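Local coordinates for protein DyP2 (Amycolatopsis sp. ATCC 39116, PDB 4G2C) that probably uses its heme to oxidise dyes and lignin-related compounds at the expense of hydrogen peroxide, as a multifunctional dye-decolorising peroxidase that also binds manganese, at residues F347-G361 / F429-V443. Numbering follows the deposited sequence.
With HEM (protoporphyrin IX containing Fe), chain C; ACT (acetate ion), chain J; ACT (acetate ion), chain I.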
ATOM      1  N   PHE A 347       8.057  19.736  -3.296  1.00 25.95           N
ATOM      2  CA  PHE A 347       7.586  19.341  -1.961  1.00 22.59           C
ATOM      3  C   PHE A 347       6.319  18.502  -2.027  1.00 23.71           C
ATOM      4  O   PHE A 347       6.109  17.585  -1.223  1.00 22.86           O
ATOM      5  CB  PHE A 347       7.323  20.579  -1.101  1.00 19.77           C
ATOM      6  CG  PHE A 347       8.559  21.392  -0.809  1.00 27.87           C
ATOM      7  CD1 PHE A 347       9.520  20.924   0.084  1.00 25.18           C
ATOM      8  CD2 PHE A 347       8.750  22.634  -1.406  1.00 24.30           C
ATOM      9  CE1 PHE A 347      10.662  21.666   0.352  1.00 26.39           C
ATOM     10  CE2 PHE A 347       9.883  23.374  -1.143  1.00 23.51           C
ATOM     11  CZ  PHE A 347      10.841  22.891  -0.258  1.00 22.57           C
ATOM     12  N   HIS A 348       5.466  18.826  -2.991  1.00 24.41           N
ATOM     13  CA  HIS A 348       4.163  18.184  -3.080  1.00 25.43           C
ATOM     14  C   HIS A 348       4.119  16.935  -3.959  1.00 22.49           C
ATOM     15  O   HIS A 348       3.036  16.383  -4.161  1.00 21.42           O
ATOM     16  CB  HIS A 348       3.113  19.192  -3.556  1.00 27.71           C
ATOM     17  CG  HIS A 348       3.614  20.118  -4.616  1.00 24.35           C
ATOM     18  ND1 HIS A 348       3.917  19.694  -5.892  1.00 23.11           N
ATOM     19  CD2 HIS A 348       3.899  21.443  -4.580  1.00 23.45           C
ATOM     20  CE1 HIS A 348       4.348  20.723  -6.603  1.00 24.54           C
ATOM     21  NE2 HIS A 348       4.353  21.793  -5.828  1.00 21.31           N
ATOM     22  N   ALA A 349       5.263  16.496  -4.495  1.00 19.91           N
ATOM     23  CA  ALA A 349       5.286  15.233  -5.245  1.00 21.41           C
ATOM     24  C   ALA A 349       4.779  14.101  -4.340  1.00 23.63           C
ATOM     25  O   ALA A 349       4.990  14.134  -3.127  1.00 22.78           O
ATOM     26  CB  ALA A 349       6.684  14.924  -5.782  1.00 17.62           C
ATOM     27  N   HIS A 350       4.114  13.107  -4.919  1.00 21.85           N
ATOM     28  CA  HIS A 350       3.439  12.066  -4.128  1.00 22.33           C
ATOM     29  C   HIS A 350       4.322  11.381  -3.064  1.00 22.69           C
ATOM     30  O   HIS A 350       3.944  11.294  -1.888  1.00 19.69           O
ATOM     31  CB  HIS A 350       2.827  11.025  -5.071  1.00 18.68           C
ATOM     32  CG  HIS A 350       2.209   9.837  -4.382  1.00 21.67           C
ATOM     33  ND1 HIS A 350       1.199   9.941  -3.448  1.00 17.42           N
ATOM     34  CD2 HIS A 350       2.430   8.508  -4.546  1.00 18.24           C
ATOM     35  CE1 HIS A 350       0.851   8.734  -3.036  1.00 18.15           C
ATOM     36  NE2 HIS A 350       1.573   7.847  -3.701  1.00 18.66           N
ATOM     37  N   ILE A 351       5.483  10.884  -3.479  1.00 17.93           N
ATOM     38  CA  ILE A 351       6.338  10.149  -2.550  1.00 19.99           C
ATOM     39  C   ILE A 351       6.965  11.053  -1.486  1.00 22.98           C
ATOM     40  O   ILE A 351       7.310  10.583  -0.395  1.00 23.38           O
ATOM     41  CB  ILE A 351       7.441   9.320  -3.286  1.00 21.71           C
ATOM     42  CG1 ILE A 351       8.483  10.231  -3.962  1.00 19.12           C
ATOM     43  CG2 ILE A 351       6.808   8.356  -4.291  1.00 17.85           C
ATOM     44  CD1 ILE A 351       9.707   9.454  -4.515  1.00 17.27           C
ATOM     45  N   ARG A 352       7.103  12.345  -1.793  1.00 20.85           N
ATOM     46  CA  ARG A 352       7.703  13.290  -0.852  1.00 22.37           C
ATOM     47  C   ARG A 352       6.663  13.707   0.192  1.00 22.59           C
ATOM     48  O   ARG A 352       6.981  13.820   1.374  1.00 21.65           O
ATOM     49  CB  ARG A 352       8.297  14.515  -1.578  1.00 22.08           C
ATOM     50  CG  ARG A 352       9.164  15.410  -0.664  1.00 19.40           C
ATOM     51  CD  ARG A 352       9.950  16.519  -1.415  1.00 21.96           C
ATOM     52  NE  ARG A 352      10.751  17.323  -0.491  1.00 22.98           N
ATOM     53  CZ  ARG A 352      11.873  17.971  -0.806  1.00 23.17           C
ATOM     54  NH1 ARG A 352      12.354  17.933  -2.044  1.00 20.51           N
ATOM     55  NH2 ARG A 352      12.520  18.657   0.130  1.00 23.26           N
ATOM     56  N   LYS A 353       5.427  13.921  -0.260  1.00 20.31           N
ATOM     57  CA  LYS A 353       4.276  14.125   0.619  1.00 21.47           C
ATOM     58  C   LYS A 353       4.134  12.931   1.583  1.00 23.07           C
ATOM     59  O   LYS A 353       3.937  13.113   2.782  1.00 19.29           O
ATOM     60  CB  LYS A 353       2.972  14.265  -0.190  1.00 20.22           C
ATOM     61  CG  LYS A 353       2.746  15.581  -0.963  1.00 20.85           C
ATOM     62  CD  LYS A 353       2.457  16.816  -0.058  1.00 23.95           C
ATOM     63  CE  LYS A 353       1.034  16.829   0.462  1.00 25.72           C
ATOM     64  NZ  LYS A 353       0.650  18.057   1.209  1.00 24.74           N
ATOM     65  N   THR A 354       4.248  11.717   1.053  1.00 19.37           N
ATOM     66  CA  THR A 354       3.916  10.525   1.828  1.00 21.41           C
ATOM     67  C   THR A 354       5.119   9.912   2.556  1.00 21.15           C
ATOM     68  O   THR A 354       4.969   9.043   3.412  1.00 22.28           O
ATOM     69  CB  THR A 354       3.228   9.477   0.954  1.00 19.59           C
ATOM     70  OG1 THR A 354       4.133   9.027  -0.058  1.00 22.04           O
ATOM     71  CG2 THR A 354       1.998  10.092   0.291  1.00 20.25           C
ATOM     72  N   ASN A 355       6.310  10.367   2.199  1.00 21.02           N
ATOM     73  CA  ASN A 355       7.517  10.048   2.947  1.00 21.28           C
ATOM     74  C   ASN A 355       8.581  11.094   2.675  1.00 22.75           C
ATOM     75  O   ASN A 355       9.402  10.944   1.761  1.00 21.69           O
ATOM     76  CB  ASN A 355       8.047   8.651   2.613  1.00 21.65           C
ATOM     77  CG  ASN A 355       9.323   8.322   3.371  1.00 24.38           C
ATOM     78  OD1 ASN A 355       9.758   9.098   4.227  1.00 22.73           O
ATOM     79  ND2 ASN A 355       9.926   7.164   3.070  1.00 21.52           N
ATOM     80  N   PRO A 356       8.562  12.167   3.468  1.00 21.05           N
ATOM     81  CA  PRO A 356       9.570  13.225   3.432  1.00 21.93           C
ATOM     82  C   PRO A 356      10.975  12.737   3.812  1.00 21.94           C
ATOM     83  O   PRO A 356      11.917  13.512   3.694  1.00 23.59           O
ATOM     84  CB  PRO A 356       9.079  14.223   4.501  1.00 21.71           C
ATOM     85  CG  PRO A 356       7.656  13.849   4.790  1.00 21.57           C
ATOM     86  CD  PRO A 356       7.567  12.375   4.538  1.00 23.44           C
ATOM     87  N   ARG A 357      11.115  11.502   4.277  1.00 18.19           N
ATOM     88  CA  ARG A 357      12.435  10.960   4.596  1.00 21.67           C
ATOM     89  C   ARG A 357      13.257  11.890   5.491  1.00 21.15           C
ATOM     90  O   ARG A 357      14.446  12.109   5.247  1.00 22.75           O
ATOM     91  CB  ARG A 357      13.205  10.624   3.306  1.00 22.39           C
ATOM     92  CG  ARG A 357      12.529   9.534   2.477  1.00 21.90           C
ATOM     93  CD  ARG A 357      13.258   9.189   1.177  1.00 19.92           C
ATOM     94  NE  ARG A 357      12.431   8.271   0.393  1.00 23.71           N
ATOM     95  CZ  ARG A 357      12.870   7.185  -0.248  1.00 23.57           C
ATOM     96  NH1 ARG A 357      14.158   6.869  -0.262  1.00 17.68           N
ATOM     97  NH2 ARG A 357      12.005   6.422  -0.902  1.00 25.73           N
ATOM     98  N   GLY A 358      12.619  12.445   6.518  1.00 20.88           N
ATOM     99  CA  GLY A 358      13.324  13.259   7.497  1.00 29.45           C
ATOM    100  C   GLY A 358      13.368  14.756   7.199  1.00 29.49           C
ATOM    101  O   GLY A 358      13.933  15.534   7.967  1.00 27.21           O
ATOM    102  N   SER A 359      12.756  15.168   6.094  1.00 21.84           N
ATOM    103  CA  SER A 359      12.772  16.568   5.697  1.00 22.11           C
ATOM    104  C   SER A 359      11.433  17.275   5.931  1.00 24.25           C
ATOM    105  O   SER A 359      11.268  18.432   5.534  1.00 25.38           O
ATOM    106  CB  SER A 359      13.134  16.673   4.216  1.00 22.98           C
ATOM    107  OG  SER A 359      12.094  16.128   3.421  1.00 19.37           O
ATOM    108  N   GLY A 360      10.478  16.580   6.557  1.00 24.51           N
ATOM    109  CA  GLY A 360       9.121  17.092   6.734  1.00 17.72           C
ATOM    110  C   GLY A 360       9.068  18.403   7.490  1.00 25.80           C
ATOM    111  O   GLY A 360       8.283  19.302   7.160  1.00 24.91           O
ATOM    112  N   GLY A 361       9.904  18.511   8.520  1.00 26.22           N
ATOM    113  CA  GLY A 361      10.005  19.741   9.275  1.00 24.05           C
ATOM    114  C   GLY A 361       9.034  19.869  10.438  1.00 27.62           C
ATOM    115  O   GLY A 361       9.142  20.806  11.238  1.00 27.02           O
ATOM    116  N   PHE A 429       1.893  20.736   4.339  1.00 24.79           N
ATOM    117  CA  PHE A 429       2.948  19.743   4.549  1.00 23.60           C
ATOM    118  C   PHE A 429       3.509  19.251   3.234  1.00 23.69           C
ATOM    119  O   PHE A 429       2.773  19.137   2.258  1.00 21.59           O
ATOM    120  CB  PHE A 429       2.390  18.563   5.353  1.00 23.64           C
ATOM    121  CG  PHE A 429       3.430  17.590   5.809  1.00 27.45           C
ATOM    122  CD1 PHE A 429       4.122  17.803   6.995  1.00 23.83           C
ATOM    123  CD2 PHE A 429       3.718  16.450   5.055  1.00 25.07           C
ATOM    124  CE1 PHE A 429       5.087  16.911   7.419  1.00 22.10           C
ATOM    125  CE2 PHE A 429       4.682  15.533   5.481  1.00 21.72           C
ATOM    126  CZ  PHE A 429       5.360  15.760   6.664  1.00 23.95           C
ATOM    127  N   PRO A 430       4.825  18.984   3.195  1.00 25.02           N
ATOM    128  CA  PRO A 430       5.774  19.225   4.293  1.00 26.74           C
ATOM    129  C   PRO A 430       6.194  20.704   4.364  1.00 27.42           C
ATOM    130  O   PRO A 430       5.842  21.483   3.473  1.00 24.05           O
ATOM    131  CB  PRO A 430       6.974  18.355   3.902  1.00 24.50           C
ATOM    132  CG  PRO A 430       6.969  18.396   2.410  1.00 22.81           C
ATOM    133  CD  PRO A 430       5.493  18.409   2.011  1.00 25.78           C
ATOM    134  N   PHE A 431       6.922  21.093   5.410  1.00 23.57           N
ATOM    135  CA  PHE A 431       7.214  22.516   5.632  1.00 22.83           C
ATOM    136  C   PHE A 431       8.362  22.969   4.759  1.00 25.74           C
ATOM    137  O   PHE A 431       9.486  22.502   4.927  1.00 26.92           O
ATOM    138  CB  PHE A 431       7.575  22.772   7.092  1.00 24.77           C
ATOM    139  CG  PHE A 431       6.452  22.506   8.050  1.00 24.04           C
ATOM    140  CD1 PHE A 431       5.195  22.173   7.586  1.00 24.12           C
ATOM    141  CD2 PHE A 431       6.652  22.613   9.408  1.00 26.04           C
ATOM    142  CE1 PHE A 431       4.149  21.931   8.470  1.00 29.09           C
ATOM    143  CE2 PHE A 431       5.612  22.377  10.305  1.00 27.57           C
ATOM    144  CZ  PHE A 431       4.358  22.039   9.833  1.00 28.27           C
ATOM    145  N   PRO A 432       8.094  23.866   3.801  1.00 23.49           N
ATOM    146  CA  PRO A 432       9.244  24.375   3.037  1.00 25.02           C
ATOM    147  C   PRO A 432      10.006  25.376   3.895  1.00 26.46           C
ATOM    148  O   PRO A 432       9.409  25.967   4.800  1.00 25.94           O
ATOM    149  CB  PRO A 432       8.602  25.088   1.836  1.00 27.65           C
ATOM    150  CG  PRO A 432       7.112  24.762   1.900  1.00 27.21           C
ATOM    151  CD  PRO A 432       6.807  24.381   3.309  1.00 23.58           C
ATOM    152  N   PRO A 433      11.306  25.562   3.627  1.00 31.06           N
ATOM    153  CA  PRO A 433      12.083  26.544   4.403  1.00 34.33           C
ATOM    154  C   PRO A 433      11.491  27.967   4.359  1.00 29.12           C
ATOM    155  O   PRO A 433      11.661  28.693   5.326  1.00 29.71           O
ATOM    156  CB  PRO A 433      13.481  26.508   3.750  1.00 27.83           C
ATOM    157  CG  PRO A 433      13.561  25.154   3.085  1.00 33.61           C
ATOM    158  CD  PRO A 433      12.131  24.849   2.630  1.00 31.23           C
ATOM    159  N   ASP A 434      10.805  28.347   3.279  1.00 28.22           N
ATOM    160  CA  ASP A 434      10.201  29.680   3.210  1.00 28.93           C
ATOM    161  C   ASP A 434       8.831  29.802   3.923  1.00 29.60           C
ATOM    162  O   ASP A 434       8.205  30.868   3.918  1.00 27.65           O
ATOM    163  CB  ASP A 434      10.188  30.239   1.767  1.00 24.78           C
ATOM    164  CG  ASP A 434       9.114  29.615   0.879  1.00 37.23           C
ATOM    165  OD1 ASP A 434       8.315  28.780   1.365  1.00 28.39           O
ATOM    166  OD2 ASP A 434       9.058  29.989  -0.323  1.00 34.25           O
ATOM    167  N   GLY A 435       8.383  28.720   4.558  1.00 29.50           N
ATOM    168  CA  GLY A 435       7.148  28.748   5.330  1.00 23.89           C
ATOM    169  C   GLY A 435       5.858  28.752   4.518  1.00 26.94           C
ATOM    170  O   GLY A 435       4.767  28.893   5.088  1.00 24.33           O
ATOM    171  N   SER A 436       5.969  28.603   3.196  1.00 23.03           N
ATOM    172  CA  SER A 436       4.785  28.583   2.323  1.00 26.97           C
ATOM    173  C   SER A 436       4.055  27.220   2.335  1.00 26.66           C
ATOM    174  O   SER A 436       4.545  26.235   2.898  1.00 25.64           O
ATOM    175  CB  SER A 436       5.149  28.978   0.881  1.00 24.73           C
ATOM    176  OG  SER A 436       5.944  27.984   0.270  1.00 26.58           O
ATOM    177  N   GLN A 437       2.868  27.181   1.740  1.00 30.90           N
ATOM    178  CA  GLN A 437       2.073  25.952   1.698  1.00 23.79           C
ATOM    179  C   GLN A 437       2.158  25.312   0.325  1.00 22.10           C
ATOM    180  O   GLN A 437       1.684  25.867  -0.654  1.00 25.89           O
ATOM    181  CB  GLN A 437       0.618  26.237   2.068  1.00 22.94           C
ATOM    182  CG  GLN A 437       0.441  26.536   3.537  1.00 24.91           C
ATOM    183  CD  GLN A 437      -1.005  26.479   3.970  1.00 28.30           C
ATOM    184  OE1 GLN A 437      -1.920  26.635   3.151  1.00 24.22           O
ATOM    185  NE2 GLN A 437      -1.226  26.237   5.265  1.00 22.90           N
ATOM    186  N   PRO A 438       2.790  24.140   0.243  1.00 26.15           N
ATOM    187  CA  PRO A 438       2.971  23.507  -1.069  1.00 23.30           C
ATOM    188  C   PRO A 438       1.676  22.951  -1.676  1.00 24.80           C
ATOM    189  O   PRO A 438       1.629  22.696  -2.881  1.00 24.72           O
ATOM    190  CB  PRO A 438       3.976  22.376  -0.777  1.00 27.21           C
ATOM    191  CG  PRO A 438       3.852  22.101   0.687  1.00 26.46           C
ATOM    192  CD  PRO A 438       3.500  23.426   1.319  1.00 25.02           C
ATOM    193  N   GLY A 439       0.646  22.759  -0.853  1.00 22.38           N
ATOM    194  CA  GLY A 439      -0.623  22.259  -1.339  1.00 19.98           C
ATOM    195  C   GLY A 439      -0.771  20.743  -1.241  1.00 26.01           C
ATOM    196  O   GLY A 439       0.074  20.039  -0.664  1.00 21.71           O
ATOM    197  N   LEU A 440      -1.861  20.238  -1.811  1.00 21.15           N
ATOM    198  CA  LEU A 440      -2.218  18.831  -1.672  1.00 21.56           C
ATOM    199  C   LEU A 440      -1.386  17.922  -2.562  1.00 21.78           C
ATOM    200  O   LEU A 440      -0.982  18.292  -3.673  1.00 19.74           O
ATOM    201  CB  LEU A 440      -3.694  18.621  -2.016  1.00 21.26           C
ATOM    202  CG  LEU A 440      -4.791  18.729  -0.954  1.00 23.86           C
ATOM    203  CD1 LEU A 440      -4.757  20.071  -0.244  1.00 21.20           C
ATOM    204  CD2 LEU A 440      -6.147  18.485  -1.616  1.00 24.00           C
ATOM    205  N   ASP A 441      -1.168  16.710  -2.075  1.00 18.60           N
ATOM    206  CA  ASP A 441      -0.693  15.622  -2.909  1.00 21.68           C
ATOM    207  C   ASP A 441      -1.591  15.560  -4.150  1.00 21.85           C
ATOM    208  O   ASP A 441      -2.821  15.461  -4.040  1.00 22.70           O
ATOM    209  CB  ASP A 441      -0.746  14.311  -2.107  1.00 17.67           C
ATOM    210  CG  ASP A 441      -0.175  13.129  -2.867  1.00 22.69           C
ATOM    211  OD1 ASP A 441      -0.522  12.940  -4.058  1.00 24.05           O
ATOM    212  OD2 ASP A 441       0.622  12.378  -2.269  1.00 20.86           O
ATOM    213  N   PRO A 442      -0.987  15.642  -5.340  1.00 23.16           N
ATOM    214  CA  PRO A 442      -1.764  15.667  -6.586  1.00 20.16           C
ATOM    215  C   PRO A 442      -2.297  14.285  -6.980  1.00 22.76           C
ATOM    216  O   PRO A 442      -3.287  14.185  -7.707  1.00 23.16           O
ATOM    217  CB  PRO A 442      -0.730  16.126  -7.619  1.00 21.43           C
ATOM    218  CG  PRO A 442       0.572  15.642  -7.085  1.00 19.38           C
ATOM    219  CD  PRO A 442       0.460  15.779  -5.583  1.00 20.85           C
ATOM    220  N   VAL A 443      -1.641  13.229  -6.518  1.00 18.65           N
ATOM    221  CA  VAL A 443      -2.054  11.882  -6.888  1.00 24.29           C
ATOM    222  C   VAL A 443      -3.184  11.345  -6.015  1.00 24.79           C
ATOM    223  O   VAL A 443      -4.124  10.722  -6.520  1.00 24.89           O
ATOM    224  CB  VAL A 443      -0.896  10.875  -6.858  1.00 20.09           C
ATOM    225  CG1 VAL A 443      -1.397   9.528  -7.329  1.00 22.49           C
ATOM    226  CG2 VAL A 443       0.262  11.354  -7.738  1.00 21.61           C
TER
HETATM  227  CHA HEM C 501       4.943   5.266  -3.418  1.00 22.15           C
HETATM  228  CHB HEM C 501       1.422   5.540  -6.758  1.00 20.71           C
HETATM  229  CHC HEM C 501      -1.968   5.445  -3.280  1.00 21.54           C
HETATM  230  CHD HEM C 501       1.532   5.970   0.022  1.00 18.68           C
HETATM  231  C1A HEM C 501       4.290   5.331  -4.626  1.00 21.21           C
HETATM  232  C2A HEM C 501       4.930   5.318  -5.925  1.00 21.68           C
HETATM  233  C3A HEM C 501       3.954   5.389  -6.839  1.00 19.59           C
HETATM  234  C4A HEM C 501       2.673   5.446  -6.156  1.00 21.42           C
HETATM  235  CMA HEM C 501       4.137   5.407  -8.366  1.00 20.23           C
HETATM  236  CAA HEM C 501       6.463   5.232  -6.166  1.00 17.30           C
HETATM  237  CBA HEM C 501       6.901   3.765  -6.133  1.00 21.83           C
HETATM  238  CGA HEM C 501       7.186   3.289  -4.727  1.00 24.10           C
HETATM  239  O1A HEM C 501       7.990   3.912  -4.009  1.00 23.82           O
HETATM  240  O2A HEM C 501       6.610   2.267  -4.299  1.00 28.37           O
HETATM  241  C1B HEM C 501       0.184   5.549  -6.132  1.00 22.81           C
HETATM  242  C2B HEM C 501      -1.136   5.585  -6.760  1.00 22.40           C
HETATM  243  C3B HEM C 501      -2.061   5.556  -5.779  1.00 22.78           C
HETATM  244  C4B HEM C 501      -1.372   5.482  -4.514  1.00 21.09           C
HETATM  245  CMB HEM C 501      -1.393   5.669  -8.286  1.00 20.91           C
HETATM  246  CAB HEM C 501      -3.602   5.557  -5.887  1.00 21.85           C
HETATM  247  CBB HEM C 501      -4.212   5.192  -7.017  1.00 18.85           C
HETATM  248  C1C HEM C 501      -1.314   5.659  -2.087  1.00 23.66           C
HETATM  249  C2C HEM C 501      -1.946   5.929  -0.805  1.00 24.26           C
HETATM  250  C3C HEM C 501      -0.969   6.056   0.108  1.00 20.73           C
HETATM  251  C4C HEM C 501       0.300   5.877  -0.570  1.00 19.66           C
HETATM  252  CMC HEM C 501      -3.478   6.009  -0.545  1.00 18.99           C
HETATM  253  CAC HEM C 501      -1.122   6.384   1.613  1.00 17.92           C
HETATM  254  CBC HEM C 501      -2.230   6.970   2.092  1.00 19.74           C
HETATM  255  C1D HEM C 501       2.756   5.774  -0.581  1.00 22.96           C
HETATM  256  C2D HEM C 501       3.998   5.653   0.137  1.00 22.93           C
HETATM  257  C3D HEM C 501       5.038   5.417  -0.947  1.00 24.59           C
HETATM  258  C4D HEM C 501       4.344   5.436  -2.196  1.00 22.17           C
HETATM  259  CMD HEM C 501       4.203   5.730   1.659  1.00 20.06           C
HETATM  260  CAD HEM C 501       6.534   5.242  -0.778  1.00 23.25           C
HETATM  261  CBD HEM C 501       7.044   6.642  -0.503  1.00 21.30           C
HETATM  262  CGD HEM C 501       8.500   6.454  -0.185  1.00 24.06           C
HETATM  263  O1D HEM C 501       8.798   5.679   0.761  1.00 18.78           O
HETATM  264  O2D HEM C 501       9.339   7.046  -0.916  1.00 25.23           O
HETATM  265  NA  HEM C 501       2.927   5.399  -4.800  1.00 16.48           N
HETATM  266  NB  HEM C 501      -0.013   5.483  -4.766  1.00 24.81           N
HETATM  267  NC  HEM C 501       0.060   5.637  -1.906  1.00 20.42           N
HETATM  268  ND  HEM C 501       3.006   5.641  -1.942  1.00 20.39           N
HETATM  269 FE   HEM C 501       1.472   5.728  -3.432  1.00 20.00          FE
HETATM  270  C   ACT J 508       6.275  25.681  -2.589  1.00 42.65           C
HETATM  271  O   ACT J 508       6.025  24.639  -3.269  1.00 37.36           O
HETATM  272  OXT ACT J 508       5.444  26.000  -1.701  1.00 36.44           O
HETATM  273  CH3 ACT J 508       7.503  26.519  -2.812  1.00 42.28           C
HETATM  274  C   ACT I 507       8.429  23.204  -5.689  1.00 41.28           C
HETATM  275  O   ACT I 507       8.885  24.381  -5.618  1.00 38.30           O
HETATM  276  OXT ACT I 507       8.151  22.575  -4.625  1.00 30.72           O
HETATM  277  CH3 ACT I 507       8.223  22.545  -7.020  1.00 41.12           C
HETATM  278  O   HOH W   1      10.563  20.459   3.887  1.00 23.20           O
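K353 buries its ammonium between two backbone carbonyls of the loop 429-443: NZ lies 2.6 Å from F429 O and gives a second hydrogen bond to G439 O. Bends at chi2 and chi3 curl the chain back past D441, carrying NZ to the carbonyls that flank the loop's outward excursion. Shortening the side chain to an alanine removes the ammonium, and both carbonyls would probably lose this shared donor, so that the two limbs of the loop could shift apart. D441 runs alongside K353 in the opposite direction, and its carboxylate serves the heme ligand. Its OD2 accepts from H350 ND1 at 2.8 Å through the syn lone pair, nearly in the imidazole plane, although ring and carboxylate planes stand 71° apart. V443 N, in an Asx turn, and I444 N both hold OD1, fixing the carboxylate's rotation. At the far end, P432 CB sits over one face of the F347 ring, 3.9 Å from its centroid and 23° off the normal, a CH-pi contact, while P430, P433 and P438 pack around the same side chain. F431 N bonds G360 O at 2.9 Å, almost straight at 168°. H350 NE2 binds the heme iron at 2.1 Å, so this is the proximal side; as in other heme peroxidases, the carboxylate behind the histidine probably lends it imidazolate character and helps stabilise high-valent iron.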